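Long-range contacts in beta-1,4-mannanase (Aplysia kurodai, PDB 3VUP), which probably hydrolyses the beta-1,4-mannosidic linkages of dietary mannan in the digestive fluid of the sea hare: residues L96-K100 / V148-L154; L133-I137 / W206-A210; E164-P169 / A191-Y197; A174-Y178 / H243-A248. All blocks are in the same frame, centred on the assembly; numbering follows the deposited sequence.

Contact 1. Residues L96-K100 / V148-L154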
loop_
_atom_site.group_PDB
_atom_site.type_symbol
_atom_site.label_atom_id
_atom_site.label_comp_id
_atom_site.label_asym_id
_atom_site.label_seq_id
_atom_site.Cartn_x
_atom_site.Cartn_y
_atom_site.Cartn_z
ATOM N N LEU A 96 12.903 -1.618 10.036
ATOM C CA LEU A 96 13.612 -0.825 9.040
ATOM C C LEU A 96 15.127 -1.036 9.097
ATOM O O LEU A 96 15.785 -1.085 8.062
ATOM C CB LEU A 96 13.237 0.655 9.172
ATOM C CG LEU A 96 11.761 0.973 8.908
ATOM C CD1 LEU A 96 11.460 2.415 9.253
ATOM C CD2 LEU A 96 11.392 0.692 7.459
ATOM N N ASP A 97 15.679 -1.164 10.301
ATOM C CA ASP A 97 17.103 -1.468 10.438
ATOM C C ASP A 97 17.427 -2.824 9.804
ATOM O O ASP A 97 18.469 -3.001 9.173
ATOM C CB ASP A 97 17.521 -1.476 11.910
ATOM C CG ASP A 97 17.517 -0.097 12.544
ATOM O OD1 ASP A 97 17.549 0.919 11.816
ATOM O OD2 ASP A 97 17.501 -0.044 13.792
ATOM N N THR A 98 16.519 -3.778 9.978
ATOM C CA THR A 98 16.695 -5.109 9.417
ATOM C C THR A 98 16.654 -5.056 7.893
ATOM O O THR A 98 17.499 -5.644 7.214
ATOM C CB THR A 98 15.630 -6.081 9.961
ATOM O OG1 THR A 98 15.755 -6.161 11.387
ATOM C CG2 THR A 98 15.804 -7.469 9.363
ATOM N N ALA A 99 15.685 -4.321 7.358
ATOM C CA ALA A 99 15.560 -4.157 5.918
ATOM C C ALA A 99 16.806 -3.499 5.326
ATOM O O ALA A 99 17.283 -3.888 4.257
ATOM C CB ALA A 99 14.354 -3.347 5.599
ATOM N N LYS A 100 17.341 -2.504 6.030
ATOM C CA LYS A 100 18.525 -1.797 5.558
ATOM C C LYS A 100 19.683 -2.767 5.346
ATOM O O LYS A 100 20.429 -2.640 4.375
ATOM C CB LYS A 100 18.920 -0.694 6.544
ATOM C CG LYS A 100 20.151 0.113 6.130
ATOM C CD LYS A 100 20.572 1.110 7.210
ATOM C CE LYS A 100 21.881 1.805 6.860
ATOM N NZ LYS A 100 22.282 2.785 7.908
ATOM N N VAL A 148 10.580 6.849 13.338
ATOM C CA VAL A 148 11.368 6.347 12.214
ATOM C C VAL A 148 11.589 7.414 11.145
ATOM O O VAL A 148 11.966 7.094 10.016
ATOM C CB VAL A 148 10.736 5.081 11.583
ATOM C CG1 VAL A 148 10.625 3.974 12.628
ATOM C CG2 VAL A 148 9.372 5.387 10.940
ATOM N N LYS A 149 11.388 8.676 11.512
ATOM C CA LYS A 149 11.514 9.814 10.599
ATOM C C LYS A 149 12.823 9.745 9.820
ATOM O O LYS A 149 13.884 9.613 10.432
ATOM C CB LYS A 149 11.469 11.122 11.403
ATOM C CG LYS A 149 11.545 12.400 10.578
ATOM C CD LYS A 149 11.585 13.628 11.485
ATOM C CE LYS A 149 11.733 14.911 10.678
ATOM N NZ LYS A 149 12.044 16.089 11.538
ATOM N N GLY A 150 12.755 9.842 8.499
ATOM C CA GLY A 150 13.941 9.899 7.678
ATOM C C GLY A 150 14.669 8.593 7.443
ATOM O O GLY A 150 15.697 8.606 6.777
ATOM N N HIS A 151 14.160 7.476 7.956
ATOM C CA HIS A 151 14.899 6.222 7.859
ATOM C C HIS A 151 15.167 5.857 6.400
ATOM O O HIS A 151 14.248 5.827 5.585
ATOM C CB HIS A 151 14.137 5.090 8.543
ATOM C CG HIS A 151 14.999 3.917 8.878
ATOM N ND1 HIS A 151 15.575 3.117 7.915
ATOM C CD2 HIS A 151 15.404 3.426 10.072
ATOM C CE1 HIS A 151 16.286 2.171 8.506
ATOM N NE2 HIS A 151 16.203 2.338 9.814
ATOM N N VAL A 152 16.420 5.574 6.071
ATOM C CA VAL A 152 16.763 5.313 4.672
ATOM C C VAL A 152 16.086 4.077 4.069
ATOM O O VAL A 152 15.958 3.985 2.845
ATOM C CB VAL A 152 18.287 5.236 4.445
ATOM C CG1 VAL A 152 18.932 6.565 4.801
ATOM C CG2 VAL A 152 18.904 4.097 5.241
ATOM N N ALA A 153 15.650 3.139 4.910
ATOM C CA ALA A 153 15.002 1.926 4.405
ATOM C C ALA A 153 13.483 2.033 4.321
ATOM O O ALA A 153 12.821 1.079 3.910
ATOM C CB ALA A 153 15.411 0.696 5.212
ATOM N N LEU A 154 12.933 3.185 4.694
ATOM C CA LEU A 154 11.505 3.418 4.525
ATOM C C LEU A 154 11.239 3.867 3.092
ATOM O O LEU A 154 11.680 4.939 2.676
ATOM C CB LEU A 154 11.013 4.480 5.505
ATOM C CG LEU A 154 9.566 4.922 5.311
ATOM C CD1 LEU A 154 8.613 3.803 5.687
ATOM C CD2 LEU A 154 9.299 6.161 6.145
#
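Leu96 and Asp97 of helix 88-101 meet His151 in two successive beta turns, type II from Val148 to His151 and type I from His151 to Leu154. The helix side chains hold the imidazole at its face and at its edge. Leu96 CB sits over the centre of one face in a CH-pi contact, 3.4 Å from the centroid of the His151 ring. His151 NE2 donates to Asp97 OD1 at 2.8 Å in an almost straight bond (173°). The oxygen lies in the ring plane, but it is met on the anti side of the carboxylate and 30° out of the carboxylate plane. The other carboxylate oxygen makes a salt bridge with Lys93. His151 ND1 accepts from Ala153 N at 3.0 Å, also in the ring plane. Two bonds in one plane fix the rotation of the ring, and this pattern is consistent with a neutral imidazole protonated at NE2. In the TIM barrel these turns link helix 130-147 to strand 157-161, on the side where the strands begin. Ala153 also bonds through its backbone to Val106 of strand 105-112. Leu96 forks between the turns: CD1 packs on Val148 CB at 3.6 Å, and CD2 lies 4.0 Å from Leu154 CA. Ala153 CB presses on the helix backbone, 3.4 Å from Leu96 O. Farther along, the extended chain of Lys100 passes Val152, with CD 3.9 Å from CG2.

Contact 2. Residues L133-I137 / W206-A210; sequences LQSYI and WQADA. With SO4 (sulfate ion), chain H.
Trp206 reaches from helix 197-214 to Leu133, Gln134 and Ile137 on helix 130-147. The two are outer helices of the TIM barrel. Their short segments run in the same direction, with axes 10.6 Å apart and a signed crossing angle of -24°. Trp206 can be followed outward atom by atom. Its CB touches Ile137 CD1 at 3.7 Å, and that methyl also lies near the plane of the indole, at its edge. Chi1 of -73° puts CG beside the backbone N, and with a small chi2 the six-membered ring is turned to helix 130-147. CD2 and CE3 then come up against Leu133; CE3 is 3.6 Å from Leu133 CD2. CE3 also meets the amide oxygen of Gln134, with OE1 at 3.8 Å, and CZ3 continues past the same oxygen. On the five-membered ring, NE1 bonds to the carbonyl of Gly249. Lys251 adds a cation-pi contact.

One turn on toward the C-terminal ends, Ile137 CG2 packs on Ala210 CB at 3.6 Å. Separately, Gln207 extends toward Tyr136, and its OE1 meets the ring edge at CE2, 3.2 Å away, with amide and ring almost perpendicular. This buried amide is satisfied by others: OE1 accepts from Trp111 NE1, and NE2 bonds to Phe203 O. The Tyr136 hydroxyl is paired with His64. Gln134 bends at its second torsion toward a sulfate, probably from the crystallisation liquor, which Lys142 and Lys251 also bind. Gln134 NE2 donates to sulfate O1 in a short and bent bond, 2.6 Å and 131°.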
loop_
_atom_site.group_PDB
_atom_site.type_symbol
_atom_site.label_atom_id
_atom_site.label_comp_id
_atom_site.label_asym_id
_atom_site.label_seq_id
_atom_site.Cartn_x
_atom_site.Cartn_y
_atom_site.Cartn_z
ATOM N N LEU A 133 -10.665 9.024 14.749
ATOM C CA LEU A 133 -9.560 9.144 13.813
ATOM C C LEU A 133 -8.461 10.063 14.351
ATOM O O LEU A 133 -7.271 9.736 14.261
ATOM C CB LEU A 133 -10.060 9.650 12.465
ATOM C CG LEU A 133 -8.985 9.835 11.396
ATOM C CD1 LEU A 133 -8.189 8.545 11.181
ATOM C CD2 LEU A 133 -9.633 10.288 10.105
ATOM N N GLN A 134 -8.839 11.208 14.913
ATOM C CA GLN A 134 -7.825 12.108 15.456
ATOM C C GLN A 134 -7.017 11.449 16.578
ATOM O O GLN A 134 -5.814 11.691 16.697
ATOM C CB GLN A 134 -8.427 13.436 15.921
ATOM C CG GLN A 134 -7.379 14.533 16.130
ATOM C CD GLN A 134 -6.590 14.873 14.865
ATOM O OE1 GLN A 134 -7.149 14.967 13.768
ATOM N NE2 GLN A 134 -5.283 15.062 15.019
ATOM N N SER A 135 -7.664 10.612 17.390
ATOM C CA SER A 135 -6.934 9.883 18.429
ATOM C C SER A 135 -5.923 8.899 17.840
ATOM O O SER A 135 -4.822 8.761 18.363
ATOM C CB SER A 135 -7.871 9.204 19.445
ATOM O OG SER A 135 -8.504 8.043 18.935
ATOM N N TYR A 136 -6.279 8.228 16.746
ATOM C CA TYR A 136 -5.305 7.375 16.069
ATOM C C TYR A 136 -4.105 8.197 15.610
ATOM O O TYR A 136 -2.941 7.822 15.818
ATOM C CB TYR A 136 -5.916 6.628 14.863
ATOM C CG TYR A 136 -4.836 5.932 14.068
ATOM C CD1 TYR A 136 -4.073 4.927 14.653
ATOM C CD2 TYR A 136 -4.532 6.311 12.761
ATOM C CE1 TYR A 136 -3.051 4.305 13.964
ATOM C CE2 TYR A 136 -3.510 5.685 12.059
ATOM C CZ TYR A 136 -2.774 4.687 12.667
ATOM O OH TYR A 136 -1.748 4.094 11.964
ATOM N N ILE A 137 -4.395 9.324 14.975
ATOM C CA ILE A 137 -3.350 10.172 14.436
ATOM C C ILE A 137 -2.422 10.690 15.532
ATOM O O ILE A 137 -1.196 10.605 15.415
ATOM C CB ILE A 137 -3.976 11.299 13.625
ATOM C CG1 ILE A 137 -4.548 10.714 12.326
ATOM C CG2 ILE A 137 -2.955 12.399 13.347
ATOM C CD1 ILE A 137 -5.373 11.675 11.527
ATOM N N TRP A 206 -6.460 12.769 6.090
ATOM C CA TRP A 206 -5.931 13.148 7.398
ATOM C C TRP A 206 -4.670 12.364 7.740
ATOM O O TRP A 206 -3.724 12.912 8.302
ATOM C CB TRP A 206 -6.982 12.983 8.493
ATOM C CG TRP A 206 -8.066 14.030 8.472
ATOM C CD1 TRP A 206 -8.359 14.916 7.463
ATOM C CD2 TRP A 206 -8.996 14.306 9.526
ATOM N NE1 TRP A 206 -9.417 15.715 7.830
ATOM C CE2 TRP A 206 -9.828 15.359 9.089
ATOM C CE3 TRP A 206 -9.212 13.757 10.794
ATOM C CZ2 TRP A 206 -10.859 15.874 9.878
ATOM C CZ3 TRP A 206 -10.232 14.266 11.570
ATOM C CH2 TRP A 206 -11.041 15.318 11.113
ATOM N N GLN A 207 -4.642 11.081 7.398
ATOM C CA GLN A 207 -3.449 10.298 7.691
ATOM C C GLN A 207 -2.265 10.713 6.824
ATOM O O GLN A 207 -1.142 10.829 7.313
ATOM C CB GLN A 207 -3.732 8.805 7.576
ATOM C CG GLN A 207 -4.684 8.281 8.637
ATOM C CD GLN A 207 -4.970 6.813 8.435
ATOM O OE1 GLN A 207 -4.271 5.958 8.970
ATOM N NE2 GLN A 207 -5.979 6.510 7.630
ATOM N N ALA A 208 -2.506 10.925 5.536
ATOM C CA ALA A 208 -1.429 11.354 4.659
ATOM C C ALA A 208 -0.833 12.683 5.121
ATOM O O ALA A 208 0.379 12.858 5.112
ATOM C CB ALA A 208 -1.908 11.443 3.218
ATOM N N ASP A 209 -1.695 13.607 5.537
ATOM C CA ASP A 209 -1.234 14.912 5.987
ATOM C C ASP A 209 -0.443 14.788 7.282
ATOM O O ASP A 209 0.594 15.429 7.450
ATOM C CB ASP A 209 -2.409 15.871 6.161
ATOM C CG ASP A 209 -1.967 17.274 6.542
ATOM O OD1 ASP A 209 -1.644 18.079 5.640
ATOM O OD2 ASP A 209 -1.964 17.577 7.752
ATOM N N ALA A 210 -0.913 13.943 8.192
ATOM C CA ALA A 210 -0.203 13.724 9.444
ATOM C C ALA A 210 1.195 13.166 9.193
ATOM O O ALA A 210 2.169 13.601 9.812
ATOM C CB ALA A 210 -0.995 12.790 10.340
HETATM S S SO4 H . -3.489 18.010 12.971
HETATM O O1 SO4 H . -4.246 16.886 13.516
HETATM O O2 SO4 H . -4.117 18.506 11.738
HETATM O O3 SO4 H . -3.440 19.097 13.944
HETATM O O4 SO4 H . -2.124 17.569 12.684
#

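Contact 3. Residues E164-P169 / A191-Y197; sequences EGMMIP and AGNKYLY
Met167, in the long loop after strand 157-161, crosses Tyr197, the first residue of helix 197-214, at about a right angle. This loop lies on the side of the TIM barrel where the strands end, the side that carries the active site in this fold. Met167 folds back at its second and third torsions (-49° and -65°). This sets CE over the centre of the Tyr197 ring, 3.6 Å from the centroid, with SD farther above the same face. With an alanine in place of Tyr197, the Met167 methyl would probably lose its seat and be free to turn, and Tyr240 would lose the hydroxyl it bonds. Met166 instead lies alongside Tyr195, pointing the same way. Its CB is 3.8 Å from Tyr195 CD2, and SD makes an oblique Met-aromatic contact. Ile168 crosses Leu196 with CD1 3.7 Å from CD2. A single beta bridge, Met167 with Tyr195, joins the backbones. Met166 O is gripped twice, by Tyr195 N at 2.8 Å and by Lys194 N, the latter from above the carbonyl plane. Ile168 N returns a bond to Tyr195 O at 2.9 Å. One water donates to both Ile168 O and Tyr195 O, 2.8 and 2.9 Å away.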
loop_
_atom_site.group_PDB
_atom_site.type_symbol
_atom_site.label_atom_id
_atom_site.label_comp_id
_atom_site.label_asym_id
_atom_site.label_seq_id
_atom_site.Cartn_x
_atom_site.Cartn_y
_atom_site.Cartn_z
ATOM N N GLU A 164 -11.765 -0.440 -1.520
ATOM C CA GLU A 164 -12.922 -0.816 -2.321
ATOM C C GLU A 164 -13.612 -2.091 -1.858
ATOM O O GLU A 164 -14.751 -2.340 -2.238
ATOM C CB GLU A 164 -12.540 -0.908 -3.795
ATOM C CG GLU A 164 -11.927 0.377 -4.329
ATOM C CD GLU A 164 -10.416 0.493 -4.116
ATOM O OE1 GLU A 164 -9.770 -0.481 -3.662
ATOM O OE2 GLU A 164 -9.883 1.585 -4.433
ATOM N N GLY A 165 -12.950 -2.893 -1.032
ATOM C CA GLY A 165 -13.599 -4.070 -0.484
ATOM C C GLY A 165 -14.875 -3.762 0.277
ATOM O O GLY A 165 -15.792 -4.580 0.312
ATOM N N MET A 166 -14.936 -2.584 0.887
ATOM C CA MET A 166 -16.108 -2.206 1.668
ATOM C C MET A 166 -16.752 -0.887 1.249
ATOM O O MET A 166 -17.585 -0.348 1.972
ATOM C CB MET A 166 -15.773 -2.203 3.160
ATOM C CG MET A 166 -15.504 -3.606 3.714
ATOM S SD MET A 166 -15.360 -3.726 5.508
ATOM C CE MET A 166 -13.740 -3.026 5.750
ATOM N N MET A 167 -16.409 -0.381 0.070
ATOM C CA MET A 167 -17.077 0.813 -0.438
ATOM C C MET A 167 -18.412 0.450 -1.077
ATOM O O MET A 167 -18.524 -0.581 -1.745
ATOM C CB MET A 167 -16.206 1.537 -1.463
ATOM C CG MET A 167 -14.856 2.009 -0.944
ATOM S SD MET A 167 -14.872 2.927 0.612
ATOM C CE MET A 167 -15.794 4.397 0.149
ATOM N N ILE A 168 -19.414 1.300 -0.880
ATOM C CA ILE A 168 -20.711 1.097 -1.510
ATOM C C ILE A 168 -20.616 1.487 -2.982
ATOM O O ILE A 168 -20.340 2.645 -3.298
ATOM C CB ILE A 168 -21.797 1.946 -0.828
ATOM C CG1 ILE A 168 -21.905 1.573 0.652
ATOM C CG2 ILE A 168 -23.128 1.763 -1.548
ATOM C CD1 ILE A 168 -22.676 2.577 1.489
ATOM N N PRO A 169 -20.824 0.526 -3.894
ATOM C CA PRO A 169 -20.771 0.818 -5.327
ATOM C C PRO A 169 -22.123 1.321 -5.821
ATOM O O PRO A 169 -23.133 1.160 -5.132
ATOM C CB PRO A 169 -20.480 -0.553 -5.925
ATOM C CG PRO A 169 -21.266 -1.481 -5.040
ATOM C CD PRO A 169 -21.155 -0.893 -3.645
ATOM N N ALA A 191 -16.733 -7.325 0.309
ATOM C CA ALA A 191 -16.695 -7.682 1.722
ATOM C C ALA A 191 -17.895 -7.103 2.475
ATOM O O ALA A 191 -18.110 -7.416 3.647
ATOM C CB ALA A 191 -15.373 -7.232 2.349
ATOM N N GLY A 192 -18.675 -6.273 1.786
ATOM C CA GLY A 192 -19.848 -5.640 2.360
ATOM C C GLY A 192 -19.918 -4.180 1.952
ATOM O O GLY A 192 -18.968 -3.425 2.155
ATOM N N ASN A 193 -21.040 -3.785 1.358
ATOM C CA ASN A 193 -21.253 -2.401 0.952
ATOM C C ASN A 193 -21.425 -1.577 2.214
ATOM O O ASN A 193 -22.518 -1.533 2.763
ATOM C CB ASN A 193 -22.523 -2.279 0.104
ATOM C CG ASN A 193 -22.419 -2.989 -1.235
ATOM O OD1 ASN A 193 -21.349 -3.453 -1.633
ATOM N ND2 ASN A 193 -23.538 -3.061 -1.951
ATOM N N LYS A 194 -20.364 -0.924 2.674
ATOM C CA LYS A 194 -20.343 -0.334 4.009
ATOM C C LYS A 194 -20.092 1.179 4.031
ATOM O O LYS A 194 -20.750 1.893 4.794
ATOM C CB LYS A 194 -19.284 -1.056 4.845
ATOM C CG LYS A 194 -19.522 -1.139 6.334
ATOM C CD LYS A 194 -18.494 -2.088 6.932
ATOM C CE LYS A 194 -18.724 -2.362 8.401
ATOM N NZ LYS A 194 -17.643 -3.249 8.898
ATOM N N TYR A 195 -19.143 1.662 3.222
ATOM C CA TYR A 195 -18.663 3.042 3.355
ATOM C C TYR A 195 -18.958 3.957 2.172
ATOM O O TYR A 195 -19.030 3.517 1.019
ATOM C CB TYR A 195 -17.159 3.066 3.645
ATOM C CG TYR A 195 -16.830 2.308 4.905
ATOM C CD1 TYR A 195 -17.283 2.759 6.134
ATOM C CD2 TYR A 195 -16.099 1.127 4.869
ATOM C CE1 TYR A 195 -17.015 2.059 7.284
ATOM C CE2 TYR A 195 -15.826 0.421 6.018
ATOM C CZ TYR A 195 -16.287 0.888 7.222
ATOM O OH TYR A 195 -16.013 0.176 8.367
ATOM N N LEU A 196 -19.124 5.240 2.496
ATOM C CA LEU A 196 -19.222 6.311 1.512
ATOM C C LEU A 196 -17.866 6.992 1.331
ATOM O O LEU A 196 -17.024 7.011 2.250
ATOM C CB LEU A 196 -20.284 7.335 1.923
ATOM C CG LEU A 196 -21.734 6.842 1.979
ATOM C CD1 LEU A 196 -22.691 7.981 2.320
ATOM C CD2 LEU A 196 -22.120 6.180 0.665
ATOM N N TYR A 197 -17.653 7.552 0.144
ATOM C CA TYR A 197 -16.332 8.076 -0.196
ATOM C C TYR A 197 -15.921 9.299 0.601
ATOM O O TYR A 197 -14.736 9.476 0.841
ATOM C CB TYR A 197 -16.136 8.297 -1.706
ATOM C CG TYR A 197 -15.347 7.161 -2.320
ATOM C CD1 TYR A 197 -13.965 7.100 -2.203
ATOM C CD2 TYR A 197 -15.986 6.127 -2.967
ATOM C CE1 TYR A 197 -13.239 6.034 -2.737
ATOM C CE2 TYR A 197 -15.279 5.064 -3.504
ATOM C CZ TYR A 197 -13.904 5.022 -3.392
ATOM O OH TYR A 197 -13.223 3.955 -3.927
HETATM O O HOH W 1 -19.276 4.633 -1.665
#

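Contact 4. Residues A174-Y178 / H243-A248; sequences AEKCY and HCLRLA. With SO4 (sulfate ion), chain I.
Cys177 and Cys244 bring the loop 174-178 up to helix 242-249, their CA atoms 5.4 Å apart, and Tyr178 N closes a tight turn back onto Glu175 O. The disulfide joins SG to SG at 2.0 Å with a left-handed torsion of -77°. Leu247 CD2 touches the carboxylate carbon CD of Glu175 at 3.4 Å. Tyr178 brings its hydroxyl over the last turn of the helix, with OH 3.5 Å from Ala248 CA. Glu175 bends at its second torsion. Its CG covers part of one face of the Tyr178 ring, and OE2 accepts from Cys177 N at 2.9 Å, almost straight at 170°. One water donates to Glu175 OE1 and is shared with His243 NE2; a second donates to OE2 and accepts only a weak bond from the same nitrogen. Replacing Glu175 with an alanine would probably leave Cys177 N without its acceptor and break the water link to His243. A sulfate, probably from the crystallisation liquor, takes bonds from His243 ND1 at 2.8 Å and from Arg246 NH1 at 3.0 Å. Leu245 and Ala248 pack on Leu201 of helix 197-214, and Tyr178 touches Gln198 there. The disulfide thus ties the loop after strand 157-161 to the short helix between strands 220-224 and 259-262.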
loop_
_atom_site.group_PDB
_atom_site.type_symbol
_atom_site.label_atom_id
_atom_site.label_comp_id
_atom_site.label_asym_id
_atom_site.label_seq_id
_atom_site.Cartn_x
_atom_site.Cartn_y
_atom_site.Cartn_z
ATOM N N ALA A 174 -23.780 14.064 -5.850
ATOM C CA ALA A 174 -23.624 15.296 -6.614
ATOM C C ALA A 174 -22.160 15.652 -6.844
ATOM O O ALA A 174 -21.818 16.310 -7.827
ATOM C CB ALA A 174 -24.320 16.437 -5.902
ATOM N N GLU A 175 -21.310 15.250 -5.906
ATOM C CA GLU A 175 -19.881 15.497 -5.992
ATOM C C GLU A 175 -19.195 14.293 -6.635
ATOM O O GLU A 175 -19.268 13.174 -6.124
ATOM C CB GLU A 175 -19.316 15.782 -4.599
ATOM C CG GLU A 175 -17.797 15.737 -4.493
ATOM C CD GLU A 175 -17.089 16.653 -5.475
ATOM O OE1 GLU A 175 -17.368 17.874 -5.475
ATOM O OE2 GLU A 175 -16.236 16.143 -6.238
ATOM N N LYS A 176 -18.530 14.539 -7.762
ATOM C CA LYS A 176 -17.851 13.494 -8.520
ATOM C C LYS A 176 -16.900 12.674 -7.652
ATOM O O LYS A 176 -16.829 11.451 -7.791
ATOM C CB LYS A 176 -17.100 14.120 -9.699
ATOM C CG LYS A 176 -16.250 13.153 -10.510
ATOM C CD LYS A 176 -15.606 13.850 -11.711
ATOM C CE LYS A 176 -14.612 12.940 -12.424
ATOM N NZ LYS A 176 -13.293 12.860 -11.727
ATOM N N CYS A 177 -16.178 13.328 -6.743
ATOM C CA CYS A 177 -15.245 12.604 -5.887
ATOM C C CYS A 177 -15.898 11.519 -5.044
ATOM O O CYS A 177 -15.206 10.600 -4.594
ATOM C CB CYS A 177 -14.515 13.562 -4.944
ATOM S SG CYS A 177 -13.405 14.707 -5.751
ATOM N N TYR A 178 -17.205 11.637 -4.805
ATOM C CA TYR A 178 -17.898 10.691 -3.929
ATOM C C TYR A 178 -18.802 9.709 -4.679
ATOM O O TYR A 178 -19.260 8.726 -4.104
ATOM C CB TYR A 178 -18.735 11.437 -2.879
ATOM C CG TYR A 178 -17.999 12.523 -2.107
ATOM C CD1 TYR A 178 -16.627 12.452 -1.876
ATOM C CD2 TYR A 178 -18.683 13.625 -1.609
ATOM C CE1 TYR A 178 -15.961 13.453 -1.179
ATOM C CE2 TYR A 178 -18.030 14.625 -0.907
ATOM C CZ TYR A 178 -16.666 14.534 -0.694
ATOM O OH TYR A 178 -15.998 15.526 -0.001
ATOM N N HIS A 243 -7.171 16.647 -5.489
ATOM C CA HIS A 243 -8.380 17.434 -5.325
ATOM C C HIS A 243 -9.408 16.726 -4.444
ATOM O O HIS A 243 -10.013 17.342 -3.561
ATOM C CB HIS A 243 -8.982 17.733 -6.693
ATOM C CG HIS A 243 -10.351 18.326 -6.623
ATOM N ND1 HIS A 243 -10.574 19.633 -6.251
ATOM C CD2 HIS A 243 -11.569 17.785 -6.853
ATOM C CE1 HIS A 243 -11.871 19.875 -6.267
ATOM N NE2 HIS A 243 -12.497 18.772 -6.628
ATOM N N CYS A 244 -9.636 15.440 -4.689
ATOM C CA CYS A 244 -10.650 14.709 -3.933
ATOM C C CYS A 244 -10.279 14.527 -2.474
ATOM O O CYS A 244 -11.129 14.667 -1.591
ATOM C CB CYS A 244 -10.941 13.358 -4.586
ATOM S SG CYS A 244 -11.800 13.524 -6.179
ATOM N N LEU A 245 -9.017 14.219 -2.207
ATOM C CA LEU A 245 -8.580 14.046 -0.828
ATOM C C LEU A 245 -8.686 15.363 -0.056
ATOM O O LEU A 245 -9.201 15.399 1.066
ATOM C CB LEU A 245 -7.155 13.505 -0.785
ATOM C CG LEU A 245 -7.036 12.054 -1.251
ATOM C CD1 LEU A 245 -5.619 11.754 -1.697
ATOM C CD2 LEU A 245 -7.425 11.123 -0.138
ATOM N N ARG A 246 -8.201 16.448 -0.659
ATOM C CA ARG A 246 -8.266 17.760 -0.020
ATOM C C ARG A 246 -9.710 18.224 0.161
ATOM O O ARG A 246 -10.047 18.858 1.164
ATOM C CB ARG A 246 -7.470 18.792 -0.820
ATOM C CG ARG A 246 -5.970 18.561 -0.797
ATOM C CD ARG A 246 -5.256 19.470 -1.785
ATOM N NE ARG A 246 -3.815 19.299 -1.689
ATOM C CZ ARG A 246 -2.967 19.475 -2.694
ATOM N NH1 ARG A 246 -3.414 19.833 -3.896
ATOM N NH2 ARG A 246 -1.669 19.290 -2.491
ATOM N N LEU A 247 -10.569 17.914 -0.802
ATOM C CA LEU A 247 -11.972 18.295 -0.681
ATOM C C LEU A 247 -12.592 17.630 0.541
ATOM O O LEU A 247 -13.279 18.267 1.335
ATOM C CB LEU A 247 -12.753 17.900 -1.936
ATOM C CG LEU A 247 -14.253 18.188 -1.868
ATOM C CD1 LEU A 247 -14.522 19.679 -1.863
ATOM C CD2 LEU A 247 -14.948 17.532 -3.035
ATOM N N ALA A 248 -12.340 16.338 0.692
ATOM C CA ALA A 248 -12.985 15.558 1.745
ATOM C C ALA A 248 -12.465 15.885 3.138
ATOM O O ALA A 248 -13.233 15.903 4.102
ATOM C CB ALA A 248 -12.814 14.083 1.479
HETATM S S SO4 I . -7.124 21.242 -4.948
HETATM O O1 SO4 I . -7.631 21.228 -3.576
HETATM O O2 SO4 I . -6.131 20.184 -5.129
HETATM O O3 SO4 I . -8.236 21.067 -5.876
HETATM O O4 SO4 I . -6.480 22.527 -5.202
HETATM O O HOH W 2 -14.556 16.957 -8.259
HETATM O O HOH W 3 -15.270 19.552 -6.322
#

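All four contacts lie outside the strands of one eight-stranded TIM barrel. Contact 1 is at the end where the strands begin. Contact 3 is on the opposite side of the chain's centre, their centres about 34 Å apart. Contacts 3 and 4 are neighbours, centres about 16 Å apart. They touch where Tyr197 CB packs on Tyr178 CA, and both shape the long loop before helix 197-214. That helix carries half of contact 2, about 18 Å from contact 4 between centres. Contact 1 closes along the chain before contacts 3 and 4 open. Contact 2 crosses contacts 1 and 4 and encloses contact 3. Contacts 1, 2 and 4 each span one barrel strand; contact 3 none.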